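Local coordinates for protein beta-glucoside kinase (Listeria monocytogenes, PDB 4HTL) that phosphorylates the disaccharide cellobiose with ATP to give cellobiose-6'-phosphate and may also regulate transcription of the cellobiose-PTS operon, at residues Ser38-Lys48 with Ile81-Trp92. Residues are numbered along the deposited sequence; the frame is centred on the assembly and turned at random. Where two conformers were deposited one is given.
Sequences SDGDQILAEMK and IRRFDNFNLKEW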
ATOM      1  N   SER A  38       0.969 -23.530  18.556  1.00 64.31           N
ATOM      2  CA  SER A  38       0.365 -23.554  17.213  1.00 58.65           C
ATOM      3  C   SER A  38       0.713 -24.820  16.422  1.00 53.51           C
ATOM      4  O   SER A  38       1.454 -24.827  15.433  1.00 62.88           O
ATOM      5  CB  SER A  38       0.621 -22.258  16.457  1.00 65.42           C
ATOM      6  OG  SER A  38      -0.046 -21.181  17.121  1.00 85.28           O
ATOM      7  N   ASP A  39       0.112 -25.881  16.935  1.00 48.10           N
ATOM      8  CA  ASP A  39       0.221 -27.228  16.480  1.00 42.58           C
ATOM      9  C   ASP A  39      -0.929 -27.505  15.519  1.00 43.21           C
ATOM     10  O   ASP A  39      -2.096 -27.594  15.937  1.00 41.52           O
ATOM     11  CB  ASP A  39       0.141 -28.105  17.752  1.00 48.18           C
ATOM     12  CG  ASP A  39       0.040 -29.599  17.482  1.00 53.34           C
ATOM     13  OD1 ASP A  39      -0.196 -30.034  16.346  1.00 48.51           O
ATOM     14  OD2 ASP A  39       0.182 -30.354  18.466  1.00 65.03           O
ATOM     15  N   GLY A  40      -0.598 -27.605  14.230  1.00 39.43           N
ATOM     16  CA  GLY A  40      -1.605 -27.813  13.180  1.00 39.27           C
ATOM     17  C   GLY A  40      -2.377 -29.095  13.359  1.00 35.46           C
ATOM     18  O   GLY A  40      -3.570 -29.160  13.087  1.00 32.75           O
ATOM     19  N   ASP A  41      -1.675 -30.155  13.747  1.00 38.91           N
ATOM     20  CA  ASP A  41      -2.369 -31.417  14.028  1.00 36.22           C
ATOM     21  C   ASP A  41      -3.424 -31.314  15.127  1.00 34.02           C
ATOM     22  O   ASP A  41      -4.503 -31.895  14.971  1.00 34.66           O
ATOM     23  CB  ASP A  41      -1.370 -32.541  14.266  1.00 38.77           C
ATOM     24  CG  ASP A  41      -0.579 -32.851  13.022  1.00 46.59           C
ATOM     25  OD1 ASP A  41      -1.196 -33.059  11.946  1.00 48.73           O
ATOM     26  OD2 ASP A  41       0.658 -32.849  13.113  1.00 60.17           O
ATOM     27  N   GLN A  42      -3.147 -30.584  16.214  1.00 34.10           N
ATOM     28  CA  GLN A  42      -4.157 -30.364  17.237  0.70 33.93           C
ATOM     29  C   GLN A  42      -5.337 -29.604  16.632  1.00 33.57           C
ATOM     30  O   GLN A  42      -6.478 -29.923  16.892  1.00 31.49           O
ATOM     31  CB  GLN A  42      -3.565 -29.583  18.406  0.70 37.23           C
ATOM     32  CG  GLN A  42      -4.465 -29.532  19.630  0.70 40.81           C
ATOM     33  CD  GLN A  42      -4.771 -30.913  20.188  0.70 41.07           C
ATOM     34  OE1 GLN A  42      -3.943 -31.819  20.125  0.70 39.75           O
ATOM     35  NE2 GLN A  42      -5.972 -31.077  20.724  0.70 41.00           N
ATOM     36  N   ILE A  43      -5.048 -28.603  15.789  1.00 33.74           N
ATOM     37  CA  ILE A  43      -6.130 -27.855  15.171  1.00 30.85           C
ATOM     38  C   ILE A  43      -7.004 -28.763  14.312  1.00 33.97           C
ATOM     39  O   ILE A  43      -8.248 -28.669  14.366  1.00 31.00           O
ATOM     40  CB  ILE A  43      -5.627 -26.638  14.327  1.00 28.67           C
ATOM     41  CG1 ILE A  43      -5.016 -25.564  15.248  1.00 29.86           C
ATOM     42  CG2 ILE A  43      -6.735 -26.086  13.434  1.00 31.15           C
ATOM     43  CD1 ILE A  43      -4.102 -24.596  14.547  1.00 31.21           C
ATOM     44  N   LEU A  44      -6.379 -29.656  13.535  1.00 32.52           N
ATOM     45  CA  LEU A  44      -7.146 -30.548  12.688  1.00 28.30           C
ATOM     46  C   LEU A  44      -7.996 -31.489  13.537  1.00 30.22           C
ATOM     47  O   LEU A  44      -9.147 -31.831  13.171  1.00 30.40           O
ATOM     48  CB  LEU A  44      -6.236 -31.317  11.755  1.00 29.52           C
ATOM     49  CG  LEU A  44      -5.478 -30.467  10.723  1.00 30.98           C
ATOM     50  CD1 LEU A  44      -4.450 -31.340  10.039  1.00 33.25           C
ATOM     51  CD2 LEU A  44      -6.456 -29.866   9.725  1.00 32.99           C
ATOM     52  N   ALA A  45      -7.447 -31.889  14.674  1.00 33.26           N
ATOM     53  CA  ALA A  45      -8.154 -32.807  15.593  1.00 32.18           C
ATOM     54  C   ALA A  45      -9.395 -32.113  16.186  1.00 36.65           C
ATOM     55  O   ALA A  45     -10.511 -32.655  16.152  1.00 34.44           O
ATOM     56  CB  ALA A  45      -7.212 -33.248  16.677  1.00 33.67           C
ATOM     57  N   GLU A  46      -9.202 -30.885  16.666  1.00 35.12           N
ATOM     58  CA  GLU A  46     -10.315 -30.077  17.178  1.00 31.02           C
ATOM     59  C   GLU A  46     -11.387 -29.863  16.110  1.00 32.24           C
ATOM     60  O   GLU A  46     -12.594 -29.934  16.398  1.00 33.32           O
ATOM     61  CB  GLU A  46      -9.828 -28.739  17.700  1.00 33.07           C
ATOM     62  CG  GLU A  46      -8.851 -28.750  18.855  1.00 33.33           C
ATOM     63  CD  GLU A  46      -9.465 -29.035  20.205  1.00 38.08           C
ATOM     64  OE1 GLU A  46     -10.730 -29.026  20.335  1.00 40.11           O
ATOM     65  OE2 GLU A  46      -8.642 -29.224  21.140  1.00 37.84           O
HETATM   66  N   MSE A  47     -10.975 -29.627  14.868  1.00 30.79           N
HETATM   67  CA  MSE A  47     -11.949 -29.502  13.784  1.00 30.10           C
HETATM   68  C   MSE A  47     -12.790 -30.757  13.591  1.00 33.23           C
HETATM   69  O   MSE A  47     -14.033 -30.683  13.477  1.00 34.41           O
HETATM   70  CB  MSE A  47     -11.248 -29.156  12.466  1.00 31.41           C
HETATM   71  CG  MSE A  47     -10.739 -27.759  12.445  1.00 31.32           C
HETATM   72 SE   MSE A  47      -9.685 -27.371  10.882  0.65 35.24          SE
HETATM   73  CE  MSE A  47      -9.666 -25.479  11.039  1.00 38.54           C
ATOM     74  N   LYS A  48     -12.111 -31.906  13.526  1.00 38.23           N
ATOM     75  CA  LYS A  48     -12.790 -33.185  13.352  1.00 37.87           C
ATOM     76  C   LYS A  48     -13.812 -33.424  14.452  1.00 33.75           C
ATOM     77  O   LYS A  48     -14.950 -33.866  14.187  1.00 38.93           O
ATOM     78  CB  LYS A  48     -11.776 -34.348  13.323  1.00 37.75           C
ATOM     79  CG  LYS A  48     -11.260 -34.638  11.949  1.00 45.80           C
ATOM     80  CD  LYS A  48     -10.359 -35.865  11.943  1.00 50.01           C
ATOM     81  CE  LYS A  48     -11.156 -37.144  11.790  1.00 48.21           C
ATOM     82  NZ  LYS A  48     -11.802 -37.243  10.447  1.00 54.84           N
ATOM     83  N   ILE A  81       1.787 -21.836  12.082  1.00 45.12           N
ATOM     84  CA  ILE A  81       1.447 -23.253  12.015  1.00 42.82           C
ATOM     85  C   ILE A  81       2.256 -23.918  10.909  1.00 45.26           C
ATOM     86  O   ILE A  81       1.816 -23.984   9.755  1.00 40.05           O
ATOM     87  CB  ILE A  81      -0.077 -23.433  11.763  1.00 38.14           C
ATOM     88  CG1 ILE A  81      -0.888 -22.546  12.719  1.00 41.81           C
ATOM     89  CG2 ILE A  81      -0.517 -24.889  11.913  1.00 39.20           C
ATOM     90  CD1 ILE A  81      -2.327 -22.480  12.329  1.00 41.31           C
ATOM     91  N   ARG A  82       3.450 -24.407  11.261  1.00 41.80           N
ATOM     92  CA  ARG A  82       4.340 -25.047  10.270  1.00 44.23           C
ATOM     93  C   ARG A  82       3.648 -26.235   9.575  1.00 40.59           C
ATOM     94  O   ARG A  82       3.906 -26.509   8.401  1.00 43.42           O
ATOM     95  CB  ARG A  82       5.662 -25.528  10.906  1.00 48.68           C
ATOM     96  CG  ARG A  82       6.598 -24.445  11.428  1.00 58.18           C
ATOM     97  CD  ARG A  82       7.395 -23.763  10.313  1.00 59.40           C
ATOM     98  NE  ARG A  82       6.503 -23.055   9.405  1.00 51.55           N
ATOM     99  CZ  ARG A  82       5.905 -21.888   9.674  1.00 51.74           C
ATOM    100  NH1 ARG A  82       6.135 -21.251  10.826  1.00 44.38           N
ATOM    101  NH2 ARG A  82       5.064 -21.352   8.782  1.00 47.51           N
ATOM    102  N   ARG A  83       2.769 -26.932  10.293  1.00 39.64           N
ATOM    103  CA  ARG A  83       2.041 -28.069   9.720  1.00 37.32           C
ATOM    104  C   ARG A  83       1.203 -27.698   8.483  1.00 35.59           C
ATOM    105  O   ARG A  83       0.921 -28.552   7.632  1.00 36.24           O
ATOM    106  CB  ARG A  83       1.160 -28.761  10.799  1.00 43.69           C
ATOM    107  CG  ARG A  83       0.168 -29.825  10.302  1.00 48.17           C
ATOM    108  CD  ARG A  83       0.816 -31.116   9.798  1.00 54.71           C
ATOM    109  NE  ARG A  83      -0.206 -32.048   9.307  1.00 53.89           N
ATOM    110  CZ  ARG A  83      -0.702 -32.083   8.066  1.00 57.59           C
ATOM    111  NH1 ARG A  83      -0.285 -31.235   7.127  1.00 54.45           N
ATOM    112  NH2 ARG A  83      -1.632 -32.979   7.751  1.00 52.51           N
ATOM    113  N   PHE A  84       0.805 -26.432   8.387  1.00 38.48           N
ATOM    114  CA  PHE A  84      -0.028 -25.984   7.297  1.00 31.84           C
ATOM    115  C   PHE A  84       0.789 -25.372   6.134  1.00 32.39           C
ATOM    116  O   PHE A  84       0.204 -24.951   5.141  1.00 29.65           O
ATOM    117  CB  PHE A  84      -1.076 -24.973   7.805  1.00 31.55           C
ATOM    118  CG  PHE A  84      -2.148 -25.550   8.708  1.00 29.76           C
ATOM    119  CD1 PHE A  84      -2.259 -26.916   8.963  1.00 31.13           C
ATOM    120  CD2 PHE A  84      -3.066 -24.705   9.318  1.00 28.73           C
ATOM    121  CE1 PHE A  84      -3.246 -27.422   9.797  1.00 35.29           C
ATOM    122  CE2 PHE A  84      -4.068 -25.210  10.137  1.00 34.32           C
ATOM    123  CZ  PHE A  84      -4.155 -26.574  10.378  1.00 32.50           C
ATOM    124  N   ASP A  85       2.118 -25.321   6.229  1.00 34.53           N
ATOM    125  CA  ASP A  85       2.935 -24.897   5.060  1.00 34.66           C
ATOM    126  C   ASP A  85       2.713 -25.840   3.871  1.00 38.08           C
ATOM    127  O   ASP A  85       2.848 -27.066   3.998  1.00 39.16           O
ATOM    128  CB  ASP A  85       4.431 -24.926   5.371  1.00 37.11           C
ATOM    129  CG  ASP A  85       4.864 -23.888   6.375  1.00 32.53           C
ATOM    130  OD1 ASP A  85       4.188 -22.840   6.556  1.00 36.03           O
ATOM    131  OD2 ASP A  85       5.934 -24.119   6.978  1.00 38.20           O
ATOM    132  N   ASN A  86       2.418 -25.270   2.711  1.00 33.65           N
ATOM    133  CA  ASN A  86       2.162 -26.057   1.509  1.00 36.19           C
ATOM    134  C   ASN A  86       1.123 -27.155   1.774  1.00 39.61           C
ATOM    135  O   ASN A  86       1.315 -28.303   1.360  1.00 37.64           O
ATOM    136  CB  ASN A  86       3.478 -26.667   0.962  1.00 43.80           C
ATOM    137  CG  ASN A  86       3.288 -27.303  -0.386  1.00 51.79           C
ATOM    138  OD1 ASN A  86       2.490 -26.828  -1.192  1.00 52.12           O
ATOM    139  ND2 ASN A  86       3.981 -28.407  -0.628  1.00 54.80           N
ATOM    140  N   PHE A  87       0.026 -26.786   2.450  1.00 35.59           N
ATOM    141  CA  PHE A  87      -1.036 -27.726   2.817  1.00 30.95           C
ATOM    142  C   PHE A  87      -2.361 -27.252   2.262  1.00 29.54           C
ATOM    143  O   PHE A  87      -2.780 -26.127   2.554  1.00 31.27           O
ATOM    144  CB  PHE A  87      -1.136 -27.795   4.343  1.00 34.34           C
ATOM    145  CG  PHE A  87      -2.212 -28.694   4.854  1.00 36.90           C
ATOM    146  CD1 PHE A  87      -2.348 -30.005   4.375  1.00 47.05           C
ATOM    147  CD2 PHE A  87      -3.066 -28.262   5.862  1.00 34.38           C
ATOM    148  CE1 PHE A  87      -3.344 -30.844   4.868  1.00 46.44           C
ATOM    149  CE2 PHE A  87      -4.048 -29.109   6.365  1.00 38.89           C
ATOM    150  CZ  PHE A  87      -4.193 -30.391   5.863  1.00 43.87           C
ATOM    151  N   ASN A  88      -3.029 -28.091   1.482  1.00 32.23           N
ATOM    152  CA  ASN A  88      -4.346 -27.746   1.000  1.00 31.56           C
ATOM    153  C   ASN A  88      -5.406 -28.159   2.017  1.00 33.51           C
ATOM    154  O   ASN A  88      -5.955 -29.252   1.978  1.00 35.68           O
ATOM    155  CB  ASN A  88      -4.620 -28.302  -0.376  1.00 33.80           C
ATOM    156  CG  ASN A  88      -5.769 -27.589  -1.043  1.00 32.39           C
ATOM    157  OD1 ASN A  88      -6.823 -27.396  -0.421  1.00 31.85           O
ATOM    158  ND2 ASN A  88      -5.550 -27.116  -2.271  1.00 35.86           N
ATOM    159  N   LEU A  89      -5.706 -27.215   2.908  1.00 29.93           N
ATOM    160  CA  LEU A  89      -6.672 -27.430   3.990  1.00 27.30           C
ATOM    161  C   LEU A  89      -8.099 -27.530   3.430  1.00 29.58           C
ATOM    162  O   LEU A  89      -8.932 -28.269   3.962  1.00 35.40           O
ATOM    163  CB  LEU A  89      -6.560 -26.320   5.022  1.00 29.34           C
ATOM    164  CG  LEU A  89      -7.569 -26.370   6.177  1.00 27.59           C
ATOM    165  CD1 LEU A  89      -7.526 -27.688   6.947  1.00 31.48           C
ATOM    166  CD2 LEU A  89      -7.308 -25.184   7.109  1.00 30.49           C
ATOM    167  N   LYS A  90      -8.382 -26.829   2.340  1.00 28.29           N
ATOM    168  CA  LYS A  90      -9.709 -26.974   1.674  1.00 28.98           C
ATOM    169  C   LYS A  90      -9.907 -28.408   1.198  1.00 33.04           C
ATOM    170  O   LYS A  90     -10.951 -29.018   1.460  1.00 33.16           O
ATOM    171  CB  LYS A  90      -9.852 -25.997   0.506  1.00 30.68           C
ATOM    172  CG  LYS A  90     -11.176 -26.053  -0.267  1.00 31.85           C
ATOM    173  CD  LYS A  90     -11.249 -25.018  -1.390  1.00 31.79           C
ATOM    174  CE  LYS A  90     -12.395 -25.364  -2.359  1.00 36.68           C
ATOM    175  NZ  LYS A  90     -12.483 -24.349  -3.434  1.00 48.04           N
ATOM    176  N   GLU A  91      -8.921 -28.957   0.502  1.00 35.54           N
ATOM    177  CA  GLU A  91      -9.058 -30.315  -0.032  1.00 34.32           C
ATOM    178  C   GLU A  91      -9.090 -31.366   1.069  1.00 35.13           C
ATOM    179  O   GLU A  91      -9.770 -32.373   0.930  1.00 38.15           O
ATOM    180  CB  GLU A  91      -7.952 -30.628  -1.012  1.00 38.32           C
ATOM    181  CG  GLU A  91      -8.119 -29.917  -2.335  1.00 40.14           C
ATOM    182  CD  GLU A  91      -6.955 -30.154  -3.275  1.00 51.92           C
ATOM    183  OE1 GLU A  91      -7.037 -29.650  -4.409  1.00 48.60           O
ATOM    184  OE2 GLU A  91      -5.962 -30.823  -2.892  1.00 49.68           O
ATOM    185  N   TRP A  92      -8.348 -31.131   2.152  1.00 38.25           N
ATOM    186  CA  TRP A  92      -8.366 -32.024   3.305  1.00 38.59           C
ATOM    187  C   TRP A  92      -9.744 -32.095   3.899  1.00 35.19           C
ATOM    188  O   TRP A  92     -10.274 -33.187   4.112  1.00 41.34           O
ATOM    189  CB  TRP A  92      -7.351 -31.566   4.357  1.00 39.45           C
ATOM    190  CG  TRP A  92      -7.198 -32.533   5.505  1.00 42.08           C
ATOM    191  CD1 TRP A  92      -6.381 -33.653   5.564  1.00 49.59           C
ATOM    192  CD2 TRP A  92      -7.876 -32.484   6.814  1.00 41.66           C
ATOM    193  NE1 TRP A  92      -6.505 -34.292   6.785  1.00 48.73           N
ATOM    194  CE2 TRP A  92      -7.381 -33.635   7.581  1.00 46.45           C
ATOM    195  CE3 TRP A  92      -8.786 -31.626   7.406  1.00 42.53           C
ATOM    196  CZ2 TRP A  92      -7.815 -33.899   8.882  1.00 47.95           C
ATOM    197  CZ3 TRP A  92      -9.214 -31.899   8.714  1.00 53.36           C
ATOM    198  CH2 TRP A  92      -8.740 -33.014   9.433  1.00 44.62           C
TER
HETATM  199  O   HOH W   1       2.160 -26.920  13.300  1.00 47.77           O
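Leu-44, on the first turns of helix 40-52, pushes its side chain between Arg-83, Phe-84, Leu-89 and Trp-92. With CG anti to the carbonyl carbon (chi1 -65°), the chain leans across to the other segment. Leu-44 CB lies 3.8 Å from CH2 of Trp-92; CG comes next, meeting the rim of the Phe-84 ring near its plane. There the branches part. CD1 sits over one face of the Arg-83 guanidinium, whereas Leu-44 CD2 rests on the Trp-92 face, a CH-pi contact 3.8 Å from the centroid of the six-membered ring. Leu-44 CD2 also touches Leu-89 CD1 at 3.7 Å and approaches the edge of Phe-87. One helical turn on, the aliphatic part of Lys-48 crosses Trp-92 at CH2, and its NZ continues to a salt bridge with Glu-96.

Toward the solvent, Arg-83 bends at chi2 and brings NE to OD1 of Asp-41 at 3.0 Å. This salt-bridging hydrogen bond is noticeably bent, 146° at the hydrogen; the oxygen lies near the guanidinium plane and is met on its syn side, but from outside the carboxylate plane, the two groups being turned 56° apart.

At the helix start the backbones close in. Gly-40 CA packs tightly on Ile-81 CG2, 3.4 Å away, with the Phe-84 ring close by. Glycine's lack of a side chain allows this approach: a CB would run into Arg-83 CB and Ile-81 CG2. A water joins Ser-38 O, Gly-40 N and Arg-83 N, while Asp-39 caps the helix through Gln-42 N. Deeper, Ile-43 and Ile-81 meet tip to tip, CD1 to CD1 at 3.5 Å, both against Ile-11 at the end of strand 6-11, probably part of the ATP site. Helix 40-52, packed against the sheet of strand 6-11, the 3-10 turn 82-84 and the first turn of helix 89-97, belongs to the actin-like ATPase fold of ROK sugar kinases.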